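Local coordinates for PAC2 family protein (Mycobacterium tuberculosis, PDB 2WAM) that has no established function but belongs to the PAC2 family and represents a duplicated gene family found in actinobacteria, at residues A81-A86 / Q247-A252; A87-A92 / L267-A272; I103-D108 / D153-R158; Q174-G179 / A262-L267; I213-S218 / E334-L339. All blocks are in the same frame, centred on the assembly; numbering follows the deposited sequence.

Contact 1: A81-A86 / Q247-A252; sequences AIRLAA and QTDYPA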
# COMPACT_ATOMS: atom_id res chain seq x y z
N ALA A 81 -11.76 36.96 -1.79
CA ALA A 81 -13.04 36.76 -1.13
C ALA A 81 -13.26 35.36 -0.55
O ALA A 81 -13.92 35.22 0.48
CB ALA A 81 -14.19 37.14 -2.06
N ILE A 82 -12.71 34.33 -1.20
CA ILE A 82 -12.83 32.96 -0.72
C ILE A 82 -12.05 32.77 0.58
O ILE A 82 -12.56 32.22 1.56
CB ILE A 82 -12.32 31.93 -1.74
CG1 ILE A 82 -12.85 32.21 -3.14
CG2 ILE A 82 -12.68 30.51 -1.29
CD1 ILE A 82 -14.08 31.45 -3.46
N ARG A 83 -10.79 33.20 0.59
CA ARG A 83 -9.98 33.05 1.77
C ARG A 83 -10.66 33.77 2.94
O ARG A 83 -10.82 33.21 4.02
CB ARG A 83 -8.56 33.61 1.53
CG ARG A 83 -7.67 33.55 2.76
CD ARG A 83 -6.26 34.04 2.50
NE ARG A 83 -6.20 35.31 1.78
CZ ARG A 83 -6.21 36.52 2.36
NH1 ARG A 83 -6.30 36.66 3.68
NH2 ARG A 83 -6.12 37.61 1.60
N LEU A 84 -11.07 35.01 2.70
CA LEU A 84 -11.66 35.83 3.74
C LEU A 84 -12.92 35.23 4.34
O LEU A 84 -13.12 35.27 5.56
CB LEU A 84 -11.94 37.24 3.20
CG LEU A 84 -10.68 38.03 2.85
CD1 LEU A 84 -11.05 39.35 2.17
CD2 LEU A 84 -9.84 38.26 4.10
N ALA A 85 -13.79 34.69 3.49
CA ALA A 85 -15.05 34.13 3.95
C ALA A 85 -14.82 32.89 4.79
O ALA A 85 -15.44 32.71 5.84
CB ALA A 85 -15.99 33.86 2.79
N ALA A 86 -13.91 32.03 4.36
CA ALA A 86 -13.59 30.82 5.12
C ALA A 86 -12.95 31.18 6.45
O ALA A 86 -13.25 30.57 7.49
CB ALA A 86 -12.69 29.93 4.32
N GLN A 247 -6.52 41.89 -6.80
CA GLN A 247 -5.38 41.42 -6.03
C GLN A 247 -5.26 42.09 -4.66
O GLN A 247 -4.16 42.24 -4.14
CB GLN A 247 -4.08 41.58 -6.83
CG GLN A 247 -4.07 40.78 -8.12
CD GLN A 247 -2.67 40.57 -8.68
OE1 GLN A 247 -1.75 41.33 -8.37
NE2 GLN A 247 -2.51 39.54 -9.50
N THR A 248 -6.39 42.49 -4.10
CA THR A 248 -6.43 43.09 -2.77
C THR A 248 -7.50 42.40 -1.92
O THR A 248 -8.36 41.71 -2.44
CB THR A 248 -6.85 44.56 -2.84
OG1 THR A 248 -8.27 44.63 -2.79
CG2 THR A 248 -6.38 45.18 -4.15
N ASP A 249 -7.45 42.61 -0.61
CA ASP A 249 -8.53 42.17 0.25
C ASP A 249 -9.76 43.02 0.03
O ASP A 249 -9.70 44.25 0.18
CB ASP A 249 -8.13 42.29 1.72
CG ASP A 249 -7.22 41.19 2.18
OD1 ASP A 249 -6.59 41.37 3.24
OD2 ASP A 249 -7.12 40.15 1.50
N TYR A 250 -10.88 42.38 -0.29
CA TYR A 250 -12.14 43.09 -0.41
C TYR A 250 -13.23 42.36 0.36
O TYR A 250 -14.03 41.62 -0.22
CB TYR A 250 -12.52 43.26 -1.89
CG TYR A 250 -13.60 44.30 -2.13
CD1 TYR A 250 -13.41 45.63 -1.76
CD2 TYR A 250 -14.80 43.95 -2.72
CE1 TYR A 250 -14.39 46.57 -1.96
CE2 TYR A 250 -15.79 44.89 -2.94
CZ TYR A 250 -15.58 46.20 -2.56
OH TYR A 250 -16.57 47.12 -2.78
N PRO A 251 -13.26 42.56 1.69
CA PRO A 251 -14.17 41.86 2.61
C PRO A 251 -15.66 41.96 2.22
O PRO A 251 -16.43 41.05 2.52
CB PRO A 251 -13.93 42.55 3.96
CG PRO A 251 -12.54 43.14 3.83
CD PRO A 251 -12.37 43.51 2.38
N ALA A 252 -16.04 43.04 1.55
CA ALA A 252 -17.41 43.21 1.08
C ALA A 252 -17.85 42.01 0.27
O ALA A 252 -18.97 41.52 0.42
CB ALA A 252 -17.54 44.48 0.26
O HOH W 1 -6.05 39.17 5.32
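Arg83 and Asp249 meet at the solvent side of this contact, and Leu84 packs on the backbone of Tyr250 and Pro251. With CG anti to the backbone N, the arginine chain runs out from helix 81-92 and then bends at chi3, which brings its NH2 end to the aspartate. Arg83 NH2 lies 2.7 Å from OD2 of Asp249, a salt bridge whose hydrogen-bond component is weak because the N-H...O angle is only 129°. OD2 sits at the edge of the guanidinium, near its plane, but the two flat groups are turned 45° against each other, so the pairing rests on one close nitrogen-oxygen contact and not on a flat two-pronged grip. A water closes the second side: it accepts from Arg83 NH1 at 3.0 Å, in the guanidinium plane, and donates to Asp249 OD1 at 3.1 Å. OD2 also bonds His80 ND1, so both carboxylate oxygens have partners.

Leu84 makes the apolar part with a single methyl. Its CG stands opposite the carbonyl carbon and CD1 continues the extended chain (chi2 174°), which takes that methyl to the 249-251 backbone. Leu84 CD1 is 3.9 Å from both Tyr250 N and Pro251 N, and 4.4 Å from Pro251 CD. Tyr250 turns its ring away from helix 81-92; Ala252 CB lies over one face, offset toward the rim, and Tyr250 OH is hydrogen-bonded to Gln282 OE1.

The contact thus joins the first turns of helix 81-92 to the loop entering helix 251-265. Tyr250 and Pro251 pack on helix 272-289, Leu84 and Ala85 continue onto Ala254, and Ile82 faces strand 174-183.

Contact 2: A87-A92 / L267-A272; sequences AHLKAA and LQLPLA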
# COMPACT_ATOMS: atom_id res chain seq x y z
N ALA A 87 -12.09 32.19 6.44
CA ALA A 87 -11.36 32.59 7.64
C ALA A 87 -12.33 33.15 8.66
O ALA A 87 -12.17 32.96 9.87
CB ALA A 87 -10.27 33.61 7.32
N HIS A 88 -13.34 33.86 8.17
CA HIS A 88 -14.29 34.49 9.07
C HIS A 88 -15.18 33.49 9.77
O HIS A 88 -15.34 33.55 10.98
CB HIS A 88 -15.15 35.54 8.37
CG HIS A 88 -16.12 36.19 9.31
ND1 HIS A 88 -15.71 37.05 10.31
CD2 HIS A 88 -17.46 36.06 9.44
CE1 HIS A 88 -16.77 37.44 11.00
NE2 HIS A 88 -17.84 36.85 10.49
N LEU A 89 -15.75 32.56 9.00
CA LEU A 89 -16.51 31.48 9.60
C LEU A 89 -15.71 30.76 10.69
O LEU A 89 -16.18 30.61 11.81
CB LEU A 89 -16.97 30.48 8.53
CG LEU A 89 -17.97 30.96 7.49
CD1 LEU A 89 -18.24 29.88 6.43
CD2 LEU A 89 -19.26 31.40 8.16
N LYS A 90 -14.49 30.33 10.38
CA LYS A 90 -13.69 29.61 11.35
C LYS A 90 -13.35 30.44 12.61
O LYS A 90 -13.21 29.90 13.69
CB LYS A 90 -12.41 29.08 10.71
CG LYS A 90 -12.66 28.12 9.56
CD LYS A 90 -11.50 28.11 8.56
CE LYS A 90 -10.27 27.45 9.15
NZ LYS A 90 -9.03 27.88 8.45
N ALA A 91 -13.25 31.76 12.45
CA ALA A 91 -12.89 32.66 13.54
C ALA A 91 -14.08 33.08 14.41
O ALA A 91 -13.94 33.34 15.59
CB ALA A 91 -12.21 33.90 12.97
N ALA A 92 -15.26 33.14 13.80
CA ALA A 92 -16.43 33.69 14.45
C ALA A 92 -17.34 32.62 15.07
O ALA A 92 -18.12 32.92 15.97
CB ALA A 92 -17.21 34.56 13.47
N LEU A 267 -28.87 29.35 7.70
CA LEU A 267 -27.90 29.50 8.76
C LEU A 267 -27.94 30.92 9.29
O LEU A 267 -28.24 31.88 8.56
CB LEU A 267 -26.49 29.16 8.25
CG LEU A 267 -26.22 27.69 7.93
CD1 LEU A 267 -24.77 27.52 7.54
CD2 LEU A 267 -26.56 26.80 9.11
N GLN A 268 -27.67 31.05 10.58
CA GLN A 268 -27.50 32.35 11.19
C GLN A 268 -26.00 32.58 11.37
O GLN A 268 -25.36 31.94 12.20
CB GLN A 268 -28.26 32.45 12.51
CG GLN A 268 -29.75 32.28 12.33
CD GLN A 268 -30.56 32.89 13.45
OE1 GLN A 268 -30.07 33.72 14.22
NE2 GLN A 268 -31.82 32.49 13.55
N LEU A 269 -25.45 33.47 10.56
CA LEU A 269 -24.02 33.71 10.55
C LEU A 269 -23.70 35.09 11.11
O LEU A 269 -24.24 36.09 10.63
CB LEU A 269 -23.47 33.52 9.14
CG LEU A 269 -23.74 32.15 8.48
CD1 LEU A 269 -23.24 32.08 7.03
CD2 LEU A 269 -23.12 31.03 9.30
N PRO A 270 -22.84 35.16 12.15
CA PRO A 270 -22.48 36.44 12.78
C PRO A 270 -21.47 37.20 11.95
O PRO A 270 -20.28 36.92 12.04
CB PRO A 270 -21.85 36.02 14.11
CG PRO A 270 -21.33 34.64 13.87
CD PRO A 270 -22.21 34.00 12.82
N LEU A 271 -21.94 38.16 11.17
CA LEU A 271 -21.11 38.80 10.15
C LEU A 271 -20.62 40.18 10.54
O LEU A 271 -19.91 40.81 9.76
CB LEU A 271 -21.87 38.87 8.82
CG LEU A 271 -22.25 37.53 8.20
CD1 LEU A 271 -22.71 37.71 6.77
CD2 LEU A 271 -21.09 36.54 8.28
N ALA A 272 -20.98 40.63 11.74
CA ALA A 272 -20.69 42.00 12.17
C ALA A 272 -19.24 42.45 11.97
O ALA A 272 -18.98 43.50 11.40
CB ALA A 272 -21.13 42.22 13.62
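The His88 imidazole meets the carbonyl of Pro270 at its edge, where NE2 donates to Pro270 O across 2.9 Å with an N-H...O angle of 159°. The oxygen lies close to the ring plane, while the donor is tilted 19° from the carbonyl plane. On one face of the ring sits Ala92 CB, one helical turn along, 3.7 Å above the plane and offset toward the rim. Leu271 CA approaches obliquely, and the leucine's CD2 methyl reaches His88 CD2 at 3.8 Å. The imidazole projects from helix 81-92 because CG is anti to the backbone N (chi1 180°), and the hydrogen bond together with the alanine methyl should limit its rotation.

Two apolar touches extend the contact between helix and linker. Leu89 CD2 meets Leu269 CD2 at 4.0 Å, the side chains crossing at a slant, and Ala92 CB, besides covering the imidazole, is 4.1 Å from Pro270 CG.

The 267-272 linker, which joins helix 251-265 to helix 272-289, therefore packs against the C-terminal part of helix 81-92. Leu258 of helix 251-265 touches His88, Leu89 and Leu271, whereas Leu269 packs on Phe144 of strand 143-148 and Leu89 on Leu136 of strand 131-137.

Contact 3: I103-D108 / D153-R158; sequences IDELLD and DLKWER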
# COMPACT_ATOMS: atom_id res chain seq x y z
N ILE A 103 -2.73 17.52 2.06
CA ILE A 103 -2.33 18.61 1.18
C ILE A 103 -0.89 18.38 0.68
O ILE A 103 -0.59 18.65 -0.49
CB ILE A 103 -2.52 20.00 1.88
CG1 ILE A 103 -2.26 21.16 0.91
CG2 ILE A 103 -1.62 20.11 3.09
CD1 ILE A 103 -2.97 21.04 -0.43
N ASP A 104 -0.02 17.83 1.53
CA ASP A 104 1.33 17.50 1.11
C ASP A 104 1.40 16.54 -0.09
O ASP A 104 2.37 16.56 -0.86
CB ASP A 104 2.16 16.95 2.27
CG ASP A 104 3.66 16.89 1.95
OD1 ASP A 104 4.25 17.94 1.60
OD2 ASP A 104 4.26 15.79 2.06
N GLU A 105 0.38 15.70 -0.24
CA GLU A 105 0.29 14.78 -1.38
C GLU A 105 -0.39 15.40 -2.61
O GLU A 105 -0.36 14.81 -3.69
CB GLU A 105 -0.48 13.50 -0.99
CG GLU A 105 0.20 12.62 0.06
CD GLU A 105 1.44 11.91 -0.47
OE1 GLU A 105 2.42 11.77 0.29
OE2 GLU A 105 1.43 11.48 -1.65
N LEU A 106 -0.98 16.59 -2.45
CA LEU A 106 -1.85 17.14 -3.49
C LEU A 106 -1.35 18.47 -4.04
O LEU A 106 -1.97 19.05 -4.93
CB LEU A 106 -3.27 17.32 -2.94
CG LEU A 106 -3.98 16.08 -2.39
CD1 LEU A 106 -5.23 16.50 -1.65
CD2 LEU A 106 -4.32 15.11 -3.50
N LEU A 107 -0.24 18.96 -3.52
CA LEU A 107 0.22 20.29 -3.86
C LEU A 107 1.52 20.31 -4.67
O LEU A 107 2.44 19.52 -4.42
CB LEU A 107 0.37 21.11 -2.57
CG LEU A 107 1.00 22.48 -2.69
CD1 LEU A 107 0.00 23.44 -3.32
CD2 LEU A 107 1.47 22.97 -1.32
N ASP A 108 1.57 21.18 -5.67
CA ASP A 108 2.82 21.45 -6.37
C ASP A 108 3.53 22.59 -5.65
O ASP A 108 3.18 23.76 -5.81
CB ASP A 108 2.53 21.82 -7.82
CG ASP A 108 3.78 22.13 -8.62
OD1 ASP A 108 4.84 22.45 -8.04
OD2 ASP A 108 3.68 22.09 -9.86
N ASP A 153 -3.54 20.65 -6.76
CA ASP A 153 -3.08 20.57 -8.14
C ASP A 153 -3.34 19.16 -8.68
O ASP A 153 -3.68 18.98 -9.84
CB ASP A 153 -1.58 20.86 -8.25
CG ASP A 153 -1.23 22.26 -7.83
OD1 ASP A 153 -0.99 22.47 -6.64
OD2 ASP A 153 -1.19 23.14 -8.71
N LEU A 154 -3.17 18.18 -7.80
CA LEU A 154 -3.21 16.79 -8.18
C LEU A 154 -4.49 16.09 -7.78
O LEU A 154 -5.22 16.57 -6.91
CB LEU A 154 -2.04 16.07 -7.52
CG LEU A 154 -0.69 16.75 -7.74
CD1 LEU A 154 0.40 15.95 -7.08
CD2 LEU A 154 -0.41 16.92 -9.24
N LYS A 155 -4.76 14.97 -8.44
CA LYS A 155 -5.76 13.98 -8.00
C LYS A 155 -7.18 14.47 -7.73
O LYS A 155 -7.78 14.09 -6.72
CB LYS A 155 -5.26 13.30 -6.74
CG LYS A 155 -4.01 12.51 -6.93
CD LYS A 155 -3.29 12.36 -5.61
CE LYS A 155 -2.18 11.35 -5.73
NZ LYS A 155 -1.20 11.60 -4.68
N TRP A 156 -7.74 15.29 -8.62
CA TRP A 156 -9.07 15.84 -8.39
C TRP A 156 -10.15 14.77 -8.23
O TRP A 156 -11.07 14.92 -7.44
CB TRP A 156 -9.47 16.80 -9.51
CG TRP A 156 -8.79 18.12 -9.45
CD1 TRP A 156 -7.72 18.47 -8.67
CD2 TRP A 156 -9.10 19.26 -10.24
NE1 TRP A 156 -7.37 19.77 -8.92
CE2 TRP A 156 -8.20 20.28 -9.88
CE3 TRP A 156 -10.07 19.53 -11.22
CZ2 TRP A 156 -8.23 21.54 -10.46
CZ3 TRP A 156 -10.11 20.78 -11.79
CH2 TRP A 156 -9.19 21.77 -11.41
N GLU A 157 -10.05 13.69 -9.00
CA GLU A 157 -11.12 12.70 -8.95
C GLU A 157 -11.09 11.98 -7.62
O GLU A 157 -12.11 11.89 -6.93
CB GLU A 157 -11.04 11.72 -10.12
CG GLU A 157 -11.28 12.37 -11.50
CD GLU A 157 -12.68 12.96 -11.69
OE1 GLU A 157 -12.87 13.72 -12.66
OE2 GLU A 157 -13.59 12.68 -10.89
N ARG A 158 -9.91 11.50 -7.25
CA ARG A 158 -9.77 10.82 -5.97
C ARG A 158 -10.22 11.73 -4.82
O ARG A 158 -10.96 11.31 -3.92
CB ARG A 158 -8.34 10.34 -5.80
CG ARG A 158 -8.14 9.36 -4.68
CD ARG A 158 -6.85 8.63 -4.86
NE ARG A 158 -6.18 8.42 -3.59
CZ ARG A 158 -4.89 8.17 -3.46
NH1 ARG A 158 -4.11 8.10 -4.53
NH2 ARG A 158 -4.37 8.00 -2.25
O HOH W 2 0.54 24.77 -6.58
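Lys155 reaches over Leu106 to the backbone of Glu105, and its chain can be followed atom by atom. Lys155 CB lies 3.8 Å from Leu106 CD2; beyond CG the chain is extended, so its CD passes the same Leu106 methyl at 3.6 Å, one side chain laid crosswise over the other. At the tip, Lys155 NZ makes a weak hydrogen bond to Glu105 O, 3.5 Å away, and stands 4.0 Å from Glu105 OE2, beyond salt-bridge range.

The backbones are joined more firmly. Leu106 O accepts two consecutive N-H groups: Asp153 N at 2.9 Å, almost in line with the C=O bond, and Leu154 N at 3.2 Å, tilted from the carbonyl plane. In return, Asp108 N donates to Asp153 OD1 at 3.0 Å with an N-H...O angle of 174°, approaching from above the carboxylate plane. That oxygen also pairs with Arg112, and OD2 with Arg110 of the second subunit.

Arg158 pairs with Glu105 of the second subunit, while Glu105 OE1 pairs with Arg158 NH1 of the third. This head-to-tail reciprocity is characteristic of a cyclic subunit interface; with Leu154 packing on Leu154 of the third subunit, it is consistent with a trimeric ring within the six-chain assembly.

Contact 4: Q174-G179 / A262-L267; sequences QTIGLG and AKTGSL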
# COMPACT_ATOMS: atom_id res chain seq x y z
N GLN A 174 -27.25 19.36 1.25
CA GLN A 174 -27.08 20.47 0.32
C GLN A 174 -25.61 20.91 0.32
O GLN A 174 -25.00 21.04 1.38
CB GLN A 174 -27.96 21.64 0.74
CG GLN A 174 -27.88 22.85 -0.17
CD GLN A 174 -28.82 23.96 0.28
OE1 GLN A 174 -28.49 24.73 1.18
NE2 GLN A 174 -29.98 24.06 -0.36
N THR A 175 -25.06 21.12 -0.86
CA THR A 175 -23.67 21.51 -1.01
C THR A 175 -23.57 22.86 -1.69
O THR A 175 -23.99 23.01 -2.84
CB THR A 175 -22.87 20.46 -1.81
OG1 THR A 175 -22.94 19.20 -1.13
CG2 THR A 175 -21.41 20.87 -1.93
N ILE A 176 -23.01 23.83 -0.98
CA ILE A 176 -22.92 25.21 -1.46
C ILE A 176 -21.47 25.60 -1.75
O ILE A 176 -20.63 25.59 -0.86
CB ILE A 176 -23.46 26.21 -0.40
CG1 ILE A 176 -24.83 25.78 0.10
CG2 ILE A 176 -23.50 27.62 -0.95
CD1 ILE A 176 -25.44 26.76 1.06
N GLY A 177 -21.19 25.97 -3.00
CA GLY A 177 -19.86 26.39 -3.39
C GLY A 177 -19.64 27.89 -3.47
O GLY A 177 -20.54 28.66 -3.84
N LEU A 178 -18.43 28.32 -3.12
CA LEU A 178 -18.09 29.73 -3.21
C LEU A 178 -17.14 30.01 -4.38
O LEU A 178 -16.23 29.23 -4.66
CB LEU A 178 -17.47 30.21 -1.90
CG LEU A 178 -18.27 29.94 -0.63
CD1 LEU A 178 -17.72 30.79 0.53
CD2 LEU A 178 -19.74 30.21 -0.88
N GLY A 179 -17.37 31.14 -5.05
CA GLY A 179 -16.53 31.59 -6.13
C GLY A 179 -16.41 33.10 -6.25
O GLY A 179 -17.22 33.87 -5.71
N ALA A 262 -25.99 32.09 4.11
CA ALA A 262 -26.95 32.17 5.20
C ALA A 262 -28.41 31.98 4.74
O ALA A 262 -29.12 31.18 5.33
CB ALA A 262 -26.79 33.47 5.98
N LYS A 263 -28.84 32.70 3.70
CA LYS A 263 -30.19 32.52 3.15
C LYS A 263 -30.43 31.09 2.66
O LYS A 263 -31.39 30.44 3.06
CB LYS A 263 -30.46 33.48 1.99
CG LYS A 263 -30.31 34.95 2.32
CD LYS A 263 -30.69 35.85 1.15
CE LYS A 263 -30.30 37.30 1.45
NZ LYS A 263 -30.86 38.26 0.46
N THR A 264 -29.55 30.61 1.79
CA THR A 264 -29.72 29.32 1.14
C THR A 264 -29.65 28.17 2.13
O THR A 264 -30.44 27.24 2.08
CB THR A 264 -28.68 29.13 0.03
OG1 THR A 264 -28.92 30.09 -1.01
CG2 THR A 264 -28.76 27.73 -0.54
N GLY A 265 -28.70 28.26 3.06
CA GLY A 265 -28.47 27.17 4.00
C GLY A 265 -29.33 27.21 5.25
O GLY A 265 -29.33 26.26 6.04
N SER A 266 -30.08 28.31 5.42
CA SER A 266 -30.86 28.51 6.63
C SER A 266 -29.94 28.59 7.85
O SER A 266 -30.17 27.96 8.89
CB SER A 266 -31.89 27.38 6.80
OG SER A 266 -32.97 27.57 5.91
N LEU A 267 -28.87 29.35 7.70
CA LEU A 267 -27.90 29.50 8.76
C LEU A 267 -27.94 30.92 9.29
O LEU A 267 -28.24 31.88 8.56
CB LEU A 267 -26.49 29.16 8.25
CG LEU A 267 -26.22 27.69 7.93
CD1 LEU A 267 -24.77 27.52 7.54
CD2 LEU A 267 -26.56 26.80 9.11
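Gln174 and Gly265 mark the closest backbone approach, their CA atoms 7.8 Å apart, a spacing bridged by side chains without any hydrogen bond between residues 174-179 and the helix end.

Thr264 supplies the main surface on the helical side. The CG2 methyl of Thr264 is directed at the sheet, where it meets Ile176 CD1 at 3.8 Å; the two side chains run antiparallel alongside each other. The isoleucine reaches that far because CG1 stands anti to the carbonyl carbon (chi1 -50°) and CD1 continues the extended chain; Ile176 CD1 also lies 4.1 Å from Gly265 N, where the glycine presents bare backbone. Gln174 is roughly perpendicular to Thr264. Extended through chi1 and chi2, Gln174 carries OE1 to 3.5 Å from Thr264 CG2 and 3.7 Å from Gly265 CA. Gln174 OE1 is also 3.3 Å from Thr264 O, but both are acceptors, so this is proximity and not a bond. The amide is held through its other arm, NE2 donating to Glu233 OE2.

The helix end itself is a Schellman motif: Leu267 N bonds Ala262 O at 3.0 Å, Ser266 N bonds Lys263 O weakly, and Ser266 takes positive phi (63°).

The contact sets the C-terminal end of helix 251-265 against the central sheet. Strand 174-183 runs between strands 67-73 and 234-242: Ile176 touches Val67 on one neighbour and Val235 and Phe237 on the other, and Thr264 rests on the same valine and phenylalanine.

Contact 5: I213-S218 / E334-L339; sequences IQVPGS and EFERFL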
# COMPACT_ATOMS: atom_id res chain seq x y z
N ILE A 213 -21.67 28.07 -22.33
CA ILE A 213 -20.25 28.44 -22.35
C ILE A 213 -19.35 27.29 -21.89
O ILE A 213 -19.79 26.37 -21.19
CB ILE A 213 -19.95 29.66 -21.46
CG1 ILE A 213 -20.40 29.39 -20.03
CG2 ILE A 213 -20.62 30.90 -22.01
CD1 ILE A 213 -20.07 30.53 -19.09
N GLN A 214 -18.09 27.34 -22.32
CA GLN A 214 -17.06 26.41 -21.89
C GLN A 214 -16.09 27.19 -21.02
O GLN A 214 -15.48 28.16 -21.48
CB GLN A 214 -16.30 25.85 -23.09
CG GLN A 214 -17.16 25.28 -24.21
CD GLN A 214 -17.34 23.78 -24.12
OE1 GLN A 214 -18.36 23.30 -23.63
NE2 GLN A 214 -16.33 23.03 -24.57
N VAL A 215 -15.95 26.80 -19.76
CA VAL A 215 -14.99 27.46 -18.88
C VAL A 215 -14.00 26.45 -18.33
O VAL A 215 -14.35 25.29 -18.16
CB VAL A 215 -15.70 28.18 -17.72
CG1 VAL A 215 -16.59 29.28 -18.27
CG2 VAL A 215 -16.50 27.20 -16.89
N PRO A 216 -12.76 26.88 -18.08
CA PRO A 216 -11.83 26.00 -17.38
C PRO A 216 -12.46 25.48 -16.09
O PRO A 216 -13.07 26.25 -15.36
CB PRO A 216 -10.63 26.93 -17.07
CG PRO A 216 -11.13 28.32 -17.37
CD PRO A 216 -12.10 28.13 -18.48
N GLY A 217 -12.33 24.18 -15.84
CA GLY A 217 -12.88 23.59 -14.64
C GLY A 217 -12.05 23.90 -13.42
O GLY A 217 -10.86 24.22 -13.51
N SER A 218 -12.69 23.84 -12.26
CA SER A 218 -12.02 23.97 -10.97
C SER A 218 -12.44 22.83 -10.03
O SER A 218 -13.48 22.21 -10.22
CB SER A 218 -12.32 25.33 -10.34
OG SER A 218 -13.68 25.43 -9.94
N GLU A 334 -17.79 38.13 -20.83
CA GLU A 334 -16.97 38.69 -19.75
C GLU A 334 -16.62 37.60 -18.75
O GLU A 334 -15.46 37.42 -18.38
CB GLU A 334 -17.68 39.85 -19.04
CG GLU A 334 -17.19 41.24 -19.45
CD GLU A 334 -17.85 42.35 -18.63
OE1 GLU A 334 -17.65 42.40 -17.39
OE2 GLU A 334 -18.56 43.19 -19.23
N PHE A 335 -17.64 36.88 -18.31
CA PHE A 335 -17.44 35.76 -17.39
C PHE A 335 -16.36 34.80 -17.91
O PHE A 335 -15.48 34.39 -17.16
CB PHE A 335 -18.77 35.04 -17.16
CG PHE A 335 -18.76 34.10 -15.99
CD1 PHE A 335 -19.08 34.55 -14.72
CD2 PHE A 335 -18.45 32.76 -16.16
CE1 PHE A 335 -19.08 33.69 -13.64
CE2 PHE A 335 -18.45 31.88 -15.09
CZ PHE A 335 -18.76 32.35 -13.82
N GLU A 336 -16.42 34.45 -19.20
CA GLU A 336 -15.45 33.54 -19.82
C GLU A 336 -14.04 34.11 -19.89
O GLU A 336 -13.07 33.45 -19.52
CB GLU A 336 -15.89 33.18 -21.24
CG GLU A 336 -16.73 31.93 -21.38
CD GLU A 336 -17.04 31.60 -22.83
OE1 GLU A 336 -16.99 32.53 -23.68
OE2 GLU A 336 -17.32 30.42 -23.14
N ARG A 337 -13.92 35.33 -20.40
CA ARG A 337 -12.62 35.96 -20.63
C ARG A 337 -11.88 36.21 -19.33
O ARG A 337 -10.66 36.04 -19.26
CB ARG A 337 -12.80 37.28 -21.40
CG ARG A 337 -11.52 38.06 -21.60
CD ARG A 337 -11.75 39.24 -22.53
NE ARG A 337 -10.61 40.15 -22.55
CZ ARG A 337 -10.45 41.14 -23.43
NH1 ARG A 337 -11.35 41.34 -24.38
NH2 ARG A 337 -9.38 41.92 -23.36
N PHE A 338 -12.63 36.61 -18.30
CA PHE A 338 -12.08 36.94 -16.99
C PHE A 338 -11.75 35.72 -16.14
O PHE A 338 -10.70 35.67 -15.51
CB PHE A 338 -13.05 37.84 -16.21
CG PHE A 338 -12.93 39.30 -16.54
CD1 PHE A 338 -14.01 40.00 -17.06
CD2 PHE A 338 -11.74 39.98 -16.32
CE1 PHE A 338 -13.90 41.35 -17.35
CE2 PHE A 338 -11.63 41.32 -16.61
CZ PHE A 338 -12.71 42.01 -17.13
N LEU A 339 -12.65 34.74 -16.12
CA LEU A 339 -12.45 33.52 -15.35
C LEU A 339 -11.29 32.69 -15.91
O LEU A 339 -10.45 32.19 -15.17
CB LEU A 339 -13.72 32.68 -15.29
CG LEU A 339 -13.74 31.56 -14.24
CD1 LEU A 339 -14.15 32.09 -12.88
CD2 LEU A 339 -14.66 30.42 -14.66
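Val215 fits into a hollow formed by three side chains of helix 333-343: Phe335, Glu336 and, one turn beyond the phenylalanine, Leu339. Val215 CB meets Leu339 CD2 at 3.9 Å, while Val215 CG1 reaches Glu336 CG at 4.1 Å and comes near the plane of the Phe335 ring at its edge, 4.5 Å from CD2. Ile213, two residues earlier and directed toward the same helix, is the second bump of the strand. The CG1 branch of Ile213 occupies the crowded position between the backbone N and carbonyl carbon (chi1 57°), and carries CD1 to 4.0 Å from Phe335 CD2, the side chains crossing at about a right angle with the methyl oblique to the ring.

Strand and helix axes run nearly parallel, 18° apart and 8.5 Å at closest approach, which lets both strand residues share Phe335 and Glu336, with Val215 alone reaching the next turn at Leu339. The strand's ladder is made between subunits: residues 213-216 pair antiparallel with a strand of the second subunit, and the C-terminal helix 333-343 covers the strand from within its own chain.

Glu336 fills the groove beside Ile213. Extended beyond CG, Glu336 lies alongside the isoleucine, pointing the other way, and brings OE2 to Gln214 N, a hydrogen bond of 3.3 Å and 143° that meets the oxygen nearly along its C-O bond. Gln214 turns its amide outward to the second subunit, OE1 bonding Thr117 OG1 of that chain. Farther along, Pro216 packs on Ala340 and Ala343, and Phe335 also touches Val181 of strand 174-183.

Overall arrangement
From the N terminus, helix 81-92 opens contacts 1 and 2 with adjoining segments. Contact 3 closes first, when the turn before helix 156-169 returns to 103-108, and lies wholly within the spans of both. Strand 174-183 then opens contact 4 and strand 213-216 opens contact 5. Contact 1 closes at the start of helix 251-265, crossing contacts 2, 4 and 5; contact 4 closes at that helix's end, within contact 2, which closes next in the linker and shares Leu267. Contact 5 closes last, crossing contacts 1, 2 and 4. Contacts 1 and 2 tie helix 81-92 to both ends of helix 251-265, contact 4 ties that helix to the central sheet, and contacts 3 and 5, touching through Trp156, meet the second subunit, contact 3 also the third.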